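Local coordinates for protein type II toxin-antitoxin system RelE/ParE family toxin (Pyrococcus horikoshii, PDB 1WMI) that probably acts as the RelE-type toxin of a type II toxin-antitoxin pair, a small protein thought to block translation until its antitoxin binds it, at residues A[41-46]-A[59-64]; A[55-60]-A[70-75]; A[64-69]-A[80-85]. All blocks are in the same frame, centred on the assembly; numbering follows the deposited sequence.

Contact 1: A[41-46]-A[59-64]; sequences EKFDVI and ARLGDY
With CG of Phe43 anti to its own carbonyl carbon (chi1 -67°), the phenyl ring is carried past the end of strand 54-60, where CD1 comes within 4.1 Å of Leu61 CD1. Arg60 O meets that ring at its edge, in the ring plane, 3.6 Å from Phe43 CD1. One bond links the backbones: Arg60 N donates to Phe43 O at 2.9 Å and is nearly straight, 173° at the hydrogen, although the donor stands 23° from the carbonyl plane. It falls where helix 40-43 ends, since Asp44, with a positive phi of the left-handed region, breaks the right-handed turn. Beyond that turn Val45 CG1 rests on Ala59 CB at 3.6 Å, while Phe29 of helix 20-33 meets the Phe43 ring edge-to-face. Asp44 OD2 lies at the edge of the Arg60 guanidinium but 4.5 Å from Arg60 NE, too far for a salt bridge. Arg60 NH2 is held by Arg85 O of the same chain, and reciprocal salt bridges cross to the second subunit: Asp44 to its Arg60 and Arg58, Arg60 to its Asp44. The contact thus combines an apolar side packed against helix 20-33 with a charged side that joins the two toxin copies.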
loop_
_atom_site.group_PDB
_atom_site.type_symbol
_atom_site.label_atom_id
_atom_site.label_comp_id
_atom_site.label_asym_id
_atom_site.label_seq_id
_atom_site.Cartn_x
_atom_site.Cartn_y
_atom_site.Cartn_z
ATOM N N GLU A 41 -1.150 6.467 -5.695
ATOM C CA GLU A 41 -0.580 7.385 -4.717
ATOM C C GLU A 41 -1.553 7.937 -3.686
ATOM O O GLU A 41 -1.318 7.835 -2.480
ATOM C CB GLU A 41 0.079 8.560 -5.440
ATOM C CG GLU A 41 1.465 8.916 -4.938
ATOM C CD GLU A 41 2.561 8.375 -5.839
ATOM O OE1 GLU A 41 2.531 8.684 -7.048
ATOM O OE2 GLU A 41 3.450 7.649 -5.345
ATOM N N LYS A 42 -2.645 8.522 -4.165
ATOM C CA LYS A 42 -3.622 9.136 -3.279
ATOM C C LYS A 42 -4.416 8.170 -2.416
ATOM O O LYS A 42 -4.863 8.540 -1.332
ATOM C CB LYS A 42 -4.581 10.011 -4.090
ATOM C CG LYS A 42 -5.453 10.938 -3.250
ATOM C CD LYS A 42 -5.821 12.183 -4.042
ATOM C CE LYS A 42 -4.577 12.985 -4.421
ATOM N NZ LYS A 42 -4.898 14.026 -5.428
ATOM N N PHE A 43 -4.591 6.937 -2.877
ATOM C CA PHE A 43 -5.363 5.980 -2.106
ATOM C C PHE A 43 -4.658 4.677 -1.757
ATOM O O PHE A 43 -5.312 3.671 -1.474
ATOM C CB PHE A 43 -6.676 5.696 -2.831
ATOM C CG PHE A 43 -7.599 6.874 -2.875
ATOM C CD1 PHE A 43 -8.273 7.281 -1.729
ATOM C CD2 PHE A 43 -7.776 7.597 -4.050
ATOM C CE1 PHE A 43 -9.110 8.391 -1.745
ATOM C CE2 PHE A 43 -8.610 8.710 -4.079
ATOM C CZ PHE A 43 -9.280 9.107 -2.920
ATOM N N ASP A 44 -3.328 4.693 -1.795
ATOM C CA ASP A 44 -2.512 3.529 -1.434
ATOM C C ASP A 44 -3.096 2.239 -1.996
ATOM O O ASP A 44 -3.097 1.203 -1.333
ATOM C CB ASP A 44 -2.435 3.440 0.095
ATOM C CG ASP A 44 -1.169 2.759 0.585
ATOM O OD1 ASP A 44 -0.390 2.243 -0.250
ATOM O OD2 ASP A 44 -0.954 2.740 1.820
ATOM N N VAL A 45 -3.583 2.299 -3.226
ATOM C CA VAL A 45 -4.200 1.141 -3.850
ATOM C C VAL A 45 -3.224 0.050 -4.292
ATOM O O VAL A 45 -2.109 0.338 -4.735
ATOM C CB VAL A 45 -5.044 1.571 -5.077
ATOM C CG1 VAL A 45 -6.002 2.694 -4.690
ATOM C CG2 VAL A 45 -4.139 2.030 -6.187
ATOM N N ILE A 46 -3.661 -1.204 -4.170
ATOM C CA ILE A 46 -2.861 -2.354 -4.587
ATOM C C ILE A 46 -3.695 -3.285 -5.466
ATOM O O ILE A 46 -4.900 -3.434 -5.255
ATOM C CB ILE A 46 -2.361 -3.171 -3.386
ATOM C CG1 ILE A 46 -3.554 -3.691 -2.578
ATOM C CG2 ILE A 46 -1.436 -2.325 -2.528
ATOM C CD1 ILE A 46 -3.168 -4.641 -1.465
ATOM N N ALA A 59 -8.415 -0.233 -2.149
ATOM C CA ALA A 59 -8.081 1.159 -1.907
ATOM C C ALA A 59 -8.252 1.448 -0.430
ATOM O O ALA A 59 -9.133 0.889 0.228
ATOM C CB ALA A 59 -8.978 2.070 -2.722
ATOM N N ARG A 60 -7.397 2.319 0.087
ATOM C CA ARG A 60 -7.453 2.696 1.486
ATOM C C ARG A 60 -7.962 4.139 1.585
ATOM O O ARG A 60 -7.367 5.071 1.027
ATOM C CB ARG A 60 -6.060 2.543 2.118
ATOM C CG ARG A 60 -6.034 2.681 3.633
ATOM C CD ARG A 60 -4.661 2.353 4.207
ATOM N NE ARG A 60 -4.348 0.927 4.130
ATOM C CZ ARG A 60 -4.991 -0.024 4.806
ATOM N NH1 ARG A 60 -4.629 -1.294 4.672
ATOM N NH2 ARG A 60 -5.993 0.290 5.621
ATOM N N LEU A 61 -9.087 4.318 2.270
ATOM C CA LEU A 61 -9.652 5.647 2.430
ATOM C C LEU A 61 -9.417 6.186 3.836
ATOM O O LEU A 61 -9.958 7.222 4.214
ATOM C CB LEU A 61 -11.150 5.630 2.108
ATOM C CG LEU A 61 -11.527 5.756 0.624
ATOM C CD1 LEU A 61 -10.973 4.584 -0.175
ATOM C CD2 LEU A 61 -13.033 5.821 0.495
ATOM N N GLY A 62 -8.594 5.483 4.606
ATOM C CA GLY A 62 -8.310 5.911 5.965
ATOM C C GLY A 62 -8.831 4.919 6.989
ATOM O O GLY A 62 -8.225 3.868 7.210
ATOM N N ASP A 63 -9.965 5.244 7.601
ATOM C CA ASP A 63 -10.563 4.380 8.612
ATOM C C ASP A 63 -11.096 3.065 8.055
ATOM O O ASP A 63 -11.477 2.170 8.815
ATOM C CB ASP A 63 -11.687 5.114 9.346
ATOM C CG ASP A 63 -11.199 6.362 10.059
ATOM O OD1 ASP A 63 -12.026 7.079 10.657
ATOM O OD2 ASP A 63 -9.988 6.634 10.020
ATOM N N TYR A 64 -11.121 2.940 6.734
ATOM C CA TYR A 64 -11.614 1.717 6.119
ATOM C C TYR A 64 -11.003 1.489 4.744
ATOM O O TYR A 64 -10.308 2.352 4.213
ATOM C CB TYR A 64 -13.145 1.751 6.028
ATOM C CG TYR A 64 -13.696 2.834 5.130
ATOM C CD1 TYR A 64 -14.069 2.555 3.813
ATOM C CD2 TYR A 64 -13.840 4.146 5.595
ATOM C CE1 TYR A 64 -14.575 3.558 2.975
ATOM C CE2 TYR A 64 -14.341 5.154 4.766
ATOM C CZ TYR A 64 -14.706 4.853 3.460
ATOM O OH TYR A 64 -15.183 5.853 2.638
#

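Contact 2: A[55-60]-A[70-75]; sequences DLYRAR and VNWKDK
The antiparallel hairpin of strands 54-60 and 65-71 is joined here at the end far from its own turn, where Asp55 and Val70 form a hydrogen-bonded pair. Asp55 N donates to Val70 O at 3.1 Å, and Val70 N returns a bond to Asp55 O at 2.9 Å; the second donor lies in the plane of the carbonyl it meets. Their side chains leave the sheet on one face, and Tyr57 and Trp72 complete a small polar and aromatic group there.

Asp55 OD1 is the shared acceptor of this group. Trp72 NE1 reaches it from the chain's next turn in a weak bond of 3.2 Å, with 157° at the hydrogen, and Tyr57 OH gives it a second weak bond at 2.8 Å. Carboxylate and indole planes stand 69° apart, and both Asp55 CG and Tyr57 OH lie at the indole's edge, in its plane. The other carboxylate oxygen, OD2, is taken by the backbone N of Thr51, so bonds to both oxygens restrain the group's rotation.

Apolar contact fills in beside these bonds. The two methyls of Val70 divide the work: CG2, beside the backbone N, meets Tyr57 CE2 at 3.5 Å, whereas CG1, anti to that N, sits 3.5 Å above the centre of the indole.

Around this core, the Tyr57 ring meets that of Tyr68 with planes about 30° apart, and Trp72 packs on Tyr3 and Pro37 while a basic side chain of another protein's chain makes a cation-pi contact with its ring. Strand 46-49 borders strand 54-60 through backbone bonds to Leu56, and strand 76-83 flanks strand 65-71 on its other side.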
loop_
_atom_site.group_PDB
_atom_site.type_symbol
_atom_site.label_atom_id
_atom_site.label_comp_id
_atom_site.label_asym_id
_atom_site.label_seq_id
_atom_site.Cartn_x
_atom_site.Cartn_y
_atom_site.Cartn_z
ATOM N N ASP A 55 -9.618 -6.510 -13.155
ATOM C CA ASP A 55 -8.629 -6.557 -12.098
ATOM C C ASP A 55 -9.360 -6.227 -10.816
ATOM O O ASP A 55 -10.343 -5.481 -10.833
ATOM C CB ASP A 55 -7.542 -5.507 -12.330
ATOM C CG ASP A 55 -6.689 -5.807 -13.529
ATOM O OD1 ASP A 55 -5.896 -4.930 -13.922
ATOM O OD2 ASP A 55 -6.805 -6.923 -14.070
ATOM N N LEU A 56 -8.893 -6.801 -9.710
ATOM C CA LEU A 56 -9.466 -6.523 -8.402
ATOM C C LEU A 56 -8.427 -5.630 -7.742
ATOM O O LEU A 56 -7.228 -5.805 -7.953
ATOM C CB LEU A 56 -9.656 -7.805 -7.591
ATOM C CG LEU A 56 -10.795 -8.744 -7.991
ATOM C CD1 LEU A 56 -10.689 -10.014 -7.191
ATOM C CD2 LEU A 56 -12.137 -8.081 -7.744
ATOM N N TYR A 57 -8.893 -4.657 -6.970
ATOM C CA TYR A 57 -8.006 -3.727 -6.296
ATOM C C TYR A 57 -8.499 -3.461 -4.881
ATOM O O TYR A 57 -9.644 -3.760 -4.544
ATOM C CB TYR A 57 -7.968 -2.401 -7.068
ATOM C CG TYR A 57 -7.333 -2.486 -8.441
ATOM C CD1 TYR A 57 -5.948 -2.475 -8.588
ATOM C CD2 TYR A 57 -8.118 -2.588 -9.592
ATOM C CE1 TYR A 57 -5.361 -2.559 -9.837
ATOM C CE2 TYR A 57 -7.536 -2.675 -10.851
ATOM C CZ TYR A 57 -6.154 -2.658 -10.962
ATOM O OH TYR A 57 -5.557 -2.724 -12.193
ATOM N N ARG A 58 -7.616 -2.913 -4.055
ATOM C CA ARG A 58 -7.962 -2.541 -2.692
ATOM C C ARG A 58 -7.485 -1.117 -2.486
ATOM O O ARG A 58 -6.295 -0.826 -2.635
ATOM C CB ARG A 58 -7.279 -3.425 -1.648
ATOM C CG ARG A 58 -7.656 -3.008 -0.224
ATOM C CD ARG A 58 -6.441 -2.827 0.671
ATOM N NE ARG A 58 -5.483 -1.867 0.131
ATOM C CZ ARG A 58 -4.250 -1.710 0.600
ATOM N NH1 ARG A 58 -3.438 -0.814 0.057
ATOM N NH2 ARG A 58 -3.828 -2.453 1.609
ATOM N N ALA A 59 -8.415 -0.233 -2.149
ATOM C CA ALA A 59 -8.081 1.159 -1.907
ATOM C C ALA A 59 -8.252 1.448 -0.430
ATOM O O ALA A 59 -9.133 0.889 0.228
ATOM C CB ALA A 59 -8.978 2.070 -2.722
ATOM N N ARG A 60 -7.397 2.319 0.087
ATOM C CA ARG A 60 -7.453 2.696 1.486
ATOM C C ARG A 60 -7.962 4.139 1.585
ATOM O O ARG A 60 -7.367 5.071 1.027
ATOM C CB ARG A 60 -6.060 2.543 2.118
ATOM C CG ARG A 60 -6.034 2.681 3.633
ATOM C CD ARG A 60 -4.661 2.353 4.207
ATOM N NE ARG A 60 -4.348 0.927 4.130
ATOM C CZ ARG A 60 -4.991 -0.024 4.806
ATOM N NH1 ARG A 60 -4.629 -1.294 4.672
ATOM N NH2 ARG A 60 -5.993 0.290 5.621
ATOM N N VAL A 70 -12.026 -3.448 -12.015
ATOM C CA VAL A 70 -11.905 -2.577 -13.171
ATOM C C VAL A 70 -12.026 -3.441 -14.409
ATOM O O VAL A 70 -11.236 -4.364 -14.620
ATOM C CB VAL A 70 -10.540 -1.832 -13.209
ATOM C CG1 VAL A 70 -10.434 -0.987 -14.485
ATOM C CG2 VAL A 70 -10.397 -0.946 -11.992
ATOM N N ASN A 71 -13.046 -3.153 -15.207
ATOM C CA ASN A 71 -13.289 -3.869 -16.447
ATOM C C ASN A 71 -12.796 -2.893 -17.495
ATOM O O ASN A 71 -13.497 -1.942 -17.849
ATOM C CB ASN A 71 -14.783 -4.120 -16.624
ATOM C CG ASN A 71 -15.085 -5.097 -17.738
ATOM O OD1 ASN A 71 -14.197 -5.494 -18.487
ATOM N ND2 ASN A 71 -16.348 -5.484 -17.858
ATOM N N TRP A 72 -11.578 -3.117 -17.974
ATOM C CA TRP A 72 -10.978 -2.234 -18.957
ATOM C C TRP A 72 -11.698 -2.203 -20.291
ATOM O O TRP A 72 -11.775 -1.155 -20.921
ATOM C CB TRP A 72 -9.513 -2.610 -19.171
ATOM C CG TRP A 72 -8.722 -2.597 -17.900
ATOM C CD1 TRP A 72 -8.463 -3.661 -17.089
ATOM C CD2 TRP A 72 -8.105 -1.458 -17.281
ATOM N NE1 TRP A 72 -7.720 -3.261 -16.004
ATOM C CE2 TRP A 72 -7.485 -1.915 -16.095
ATOM C CE3 TRP A 72 -8.015 -0.100 -17.609
ATOM C CZ2 TRP A 72 -6.781 -1.059 -15.234
ATOM C CZ3 TRP A 72 -7.318 0.753 -16.757
ATOM C CH2 TRP A 72 -6.708 0.269 -15.580
ATOM N N LYS A 73 -12.231 -3.346 -20.712
ATOM C CA LYS A 73 -12.933 -3.446 -21.990
ATOM C C LYS A 73 -14.172 -2.563 -22.034
ATOM O O LYS A 73 -14.366 -1.794 -22.974
ATOM C CB LYS A 73 -13.336 -4.900 -22.251
ATOM C CG LYS A 73 -13.743 -5.192 -23.694
ATOM C CD LYS A 73 -15.214 -5.578 -23.822
ATOM C CE LYS A 73 -16.135 -4.372 -23.891
ATOM N NZ LYS A 73 -16.105 -3.662 -25.196
ATOM N N ASP A 74 -15.008 -2.674 -21.007
ATOM C CA ASP A 74 -16.240 -1.892 -20.928
ATOM C C ASP A 74 -16.057 -0.567 -20.191
ATOM O O ASP A 74 -16.947 0.282 -20.211
ATOM C CB ASP A 74 -17.321 -2.699 -20.209
ATOM C CG ASP A 74 -17.625 -4.014 -20.890
ATOM O OD1 ASP A 74 -17.682 -5.045 -20.189
ATOM O OD2 ASP A 74 -17.831 -4.021 -22.119
ATOM N N LYS A 75 -14.908 -0.400 -19.544
ATOM C CA LYS A 75 -14.619 0.809 -18.772
ATOM C C LYS A 75 -15.613 0.917 -17.612
ATOM O O LYS A 75 -16.242 1.945 -17.402
ATOM C CB LYS A 75 -14.697 2.055 -19.663
ATOM C CG LYS A 75 -13.642 2.086 -20.767
ATOM C CD LYS A 75 -13.445 3.487 -21.339
ATOM C CE LYS A 75 -14.653 3.972 -22.129
ATOM N NZ LYS A 75 -14.391 5.318 -22.723
#

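Contact 3: A[64-69]-A[80-85]; sequences YRVIYS and LKLKPR
Backbone bonds between Arg65 and Lys83 set the register of strands 65-69 and 80-83, antiparallel, with the axes of these short segments 4.6 Å apart and 162° between their directions. Arg65 N gives to Lys83 O and Lys83 N to Arg65 O, each at 2.8 Å. Further along, Ile67 N donates to Lys81 O in a nearly straight bond, and Ile67 O accepts from both Lys81 N (3.2 Å) and Leu80 N (2.8 Å). Two consecutive residues opposite one are the evidence for a classic beta bulge.

Among side-chain polar contacts, Arg65 NE donates to Pro84 O at 2.8 Å. The bond runs nearly along the C=O axis, with the oxygen only 6° out of the guanidinium plane. A bend at chi3 (-69°) turns the group back to this carbonyl and brings one of its faces over Lys83 CB. Its NH1 and NH2 form salt bridges to acidic side chains of another protein's chain, as does Lys83 NZ.

Apolar contacts occupy both faces. Val66 and Leu82 run next to each other in the same direction, with Val66 CG1 tight against Leu82 CD2 at 3.4 Å; on the other face Ile67 CD1 meets Lys83 CD at 3.7 Å.

These features describe a bulged antiparallel hairpin in the central sheet of a RelE/ParE toxin, with its basic face turned to another protein chain.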
loop_
_atom_site.group_PDB
_atom_site.type_symbol
_atom_site.label_atom_id
_atom_site.label_comp_id
_atom_site.label_asym_id
_atom_site.label_seq_id
_atom_site.Cartn_x
_atom_site.Cartn_y
_atom_site.Cartn_z
ATOM N N TYR A 64 -11.121 2.940 6.734
ATOM C CA TYR A 64 -11.614 1.717 6.119
ATOM C C TYR A 64 -11.003 1.489 4.744
ATOM O O TYR A 64 -10.308 2.352 4.213
ATOM C CB TYR A 64 -13.145 1.751 6.028
ATOM C CG TYR A 64 -13.696 2.834 5.130
ATOM C CD1 TYR A 64 -14.069 2.555 3.813
ATOM C CD2 TYR A 64 -13.840 4.146 5.595
ATOM C CE1 TYR A 64 -14.575 3.558 2.975
ATOM C CE2 TYR A 64 -14.341 5.154 4.766
ATOM C CZ TYR A 64 -14.706 4.853 3.460
ATOM O OH TYR A 64 -15.183 5.853 2.638
ATOM N N ARG A 65 -11.259 0.314 4.186
ATOM C CA ARG A 65 -10.740 -0.055 2.874
ATOM C C ARG A 65 -11.868 -0.435 1.918
ATOM O O ARG A 65 -12.888 -0.995 2.334
ATOM C CB ARG A 65 -9.780 -1.238 3.008
ATOM C CG ARG A 65 -8.502 -0.931 3.779
ATOM C CD ARG A 65 -7.755 -2.210 4.111
ATOM N NE ARG A 65 -8.485 -3.005 5.093
ATOM C CZ ARG A 65 -8.323 -4.312 5.273
ATOM N NH1 ARG A 65 -9.035 -4.945 6.197
ATOM N NH2 ARG A 65 -7.462 -4.986 4.523
ATOM N N VAL A 66 -11.690 -0.121 0.638
ATOM C CA VAL A 66 -12.697 -0.468 -0.349
ATOM C C VAL A 66 -12.062 -1.348 -1.414
ATOM O O VAL A 66 -10.956 -1.066 -1.886
ATOM C CB VAL A 66 -13.310 0.793 -1.028
ATOM C CG1 VAL A 66 -13.833 1.762 0.021
ATOM C CG2 VAL A 66 -12.279 1.470 -1.895
ATOM N N ILE A 67 -12.751 -2.430 -1.769
ATOM C CA ILE A 67 -12.280 -3.342 -2.804
ATOM C C ILE A 67 -13.169 -3.175 -4.031
ATOM O O ILE A 67 -14.396 -3.165 -3.926
ATOM C CB ILE A 67 -12.318 -4.811 -2.336
ATOM C CG1 ILE A 67 -11.424 -4.985 -1.109
ATOM C CG2 ILE A 67 -11.822 -5.723 -3.449
ATOM C CD1 ILE A 67 -11.219 -6.446 -0.693
ATOM N N TYR A 68 -12.548 -3.044 -5.196
ATOM C CA TYR A 68 -13.296 -2.830 -6.424
ATOM C C TYR A 68 -12.669 -3.509 -7.622
ATOM O O TYR A 68 -11.522 -3.950 -7.570
ATOM C CB TYR A 68 -13.421 -1.325 -6.697
ATOM C CG TYR A 68 -12.115 -0.608 -6.991
ATOM C CD1 TYR A 68 -11.691 -0.401 -8.299
ATOM C CD2 TYR A 68 -11.333 -0.094 -5.957
ATOM C CE1 TYR A 68 -10.521 0.306 -8.577
ATOM C CE2 TYR A 68 -10.164 0.614 -6.222
ATOM C CZ TYR A 68 -9.765 0.813 -7.536
ATOM O OH TYR A 68 -8.623 1.528 -7.808
ATOM N N SER A 69 -13.432 -3.598 -8.703
ATOM C CA SER A 69 -12.940 -4.213 -9.920
ATOM C C SER A 69 -12.907 -3.206 -11.054
ATOM O O SER A 69 -13.654 -2.229 -11.057
ATOM C CB SER A 69 -13.824 -5.390 -10.312
ATOM O OG SER A 69 -15.169 -4.982 -10.446
ATOM N N LEU A 80 -16.954 -3.317 -4.996
ATOM C CA LEU A 80 -17.427 -4.595 -4.485
ATOM C C LEU A 80 -17.780 -4.619 -3.000
ATOM O O LEU A 80 -18.883 -5.029 -2.638
ATOM C CB LEU A 80 -16.409 -5.694 -4.799
ATOM C CG LEU A 80 -16.287 -6.088 -6.278
ATOM C CD1 LEU A 80 -17.675 -6.228 -6.901
ATOM C CD2 LEU A 80 -15.510 -5.042 -7.023
ATOM N N LYS A 81 -16.859 -4.201 -2.134
ATOM C CA LYS A 81 -17.146 -4.205 -0.702
ATOM C C LYS A 81 -16.217 -3.332 0.131
ATOM O O LYS A 81 -15.217 -2.811 -0.363
ATOM C CB LYS A 81 -17.102 -5.635 -0.152
ATOM C CG LYS A 81 -15.706 -6.222 -0.087
ATOM C CD LYS A 81 -15.687 -7.525 0.686
ATOM C CE LYS A 81 -16.069 -7.321 2.143
ATOM N NZ LYS A 81 -15.956 -8.604 2.905
ATOM N N LEU A 82 -16.573 -3.178 1.405
ATOM C CA LEU A 82 -15.801 -2.372 2.343
ATOM C C LEU A 82 -15.184 -3.280 3.385
ATOM O O LEU A 82 -15.671 -4.386 3.615
ATOM C CB LEU A 82 -16.702 -1.363 3.049
ATOM C CG LEU A 82 -17.579 -0.475 2.171
ATOM C CD1 LEU A 82 -18.363 0.489 3.050
ATOM C CD2 LEU A 82 -16.707 0.283 1.180
ATOM N N LYS A 83 -14.111 -2.803 4.010
ATOM C CA LYS A 83 -13.417 -3.547 5.053
ATOM C C LYS A 83 -12.868 -2.597 6.124
ATOM O O LYS A 83 -12.632 -1.412 5.860
ATOM C CB LYS A 83 -12.279 -4.378 4.451
ATOM C CG LYS A 83 -12.753 -5.522 3.560
ATOM C CD LYS A 83 -11.573 -6.289 2.982
ATOM C CE LYS A 83 -11.135 -7.456 3.865
ATOM N NZ LYS A 83 -11.999 -8.653 3.669
ATOM N N PRO A 84 -12.669 -3.109 7.352
ATOM C CA PRO A 84 -12.150 -2.320 8.474
ATOM C C PRO A 84 -10.783 -1.724 8.168
ATOM O O PRO A 84 -10.214 -1.976 7.110
ATOM C CB PRO A 84 -12.081 -3.340 9.610
ATOM C CG PRO A 84 -13.172 -4.283 9.284
ATOM C CD PRO A 84 -13.002 -4.473 7.796
ATOM N N ARG A 85 -10.267 -0.939 9.109
ATOM C CA ARG A 85 -8.961 -0.295 8.992
ATOM C C ARG A 85 -7.955 -1.346 8.546
ATOM O O ARG A 85 -7.035 -1.078 7.757
ATOM C CB ARG A 85 -8.516 0.220 10.363
ATOM C CG ARG A 85 -7.778 1.541 10.351
ATOM C CD ARG A 85 -8.766 2.683 10.309
ATOM N NE ARG A 85 -8.877 3.407 11.575
ATOM C CZ ARG A 85 -8.573 4.693 11.721
ATOM N NH1 ARG A 85 -8.138 5.390 10.681
ATOM N NH2 ARG A 85 -8.706 5.284 12.899
#

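From the N terminus, strand 4-8 and two helices precede the first contacting segment. Contact 1 then closes the loop from helix 40-43 through strand 46-49 to the end of strand 54-60. Contact 2 starts on that same strand, sharing Ala59 and Arg60 with contact 1, and spans the hairpin to strand 65-71. Contact 3 follows contact 1 in series, with Tyr64 common to both, and crosses contact 2, because residues 64-69 lie inside the contact 2 loop while 80-85 lie beyond it. A probable hydrogen bond from Ala59 N to Val66 O also connects them. Together they tie helix 40-43 to three neighbouring strands, 54-60, 65-71 and 76-83.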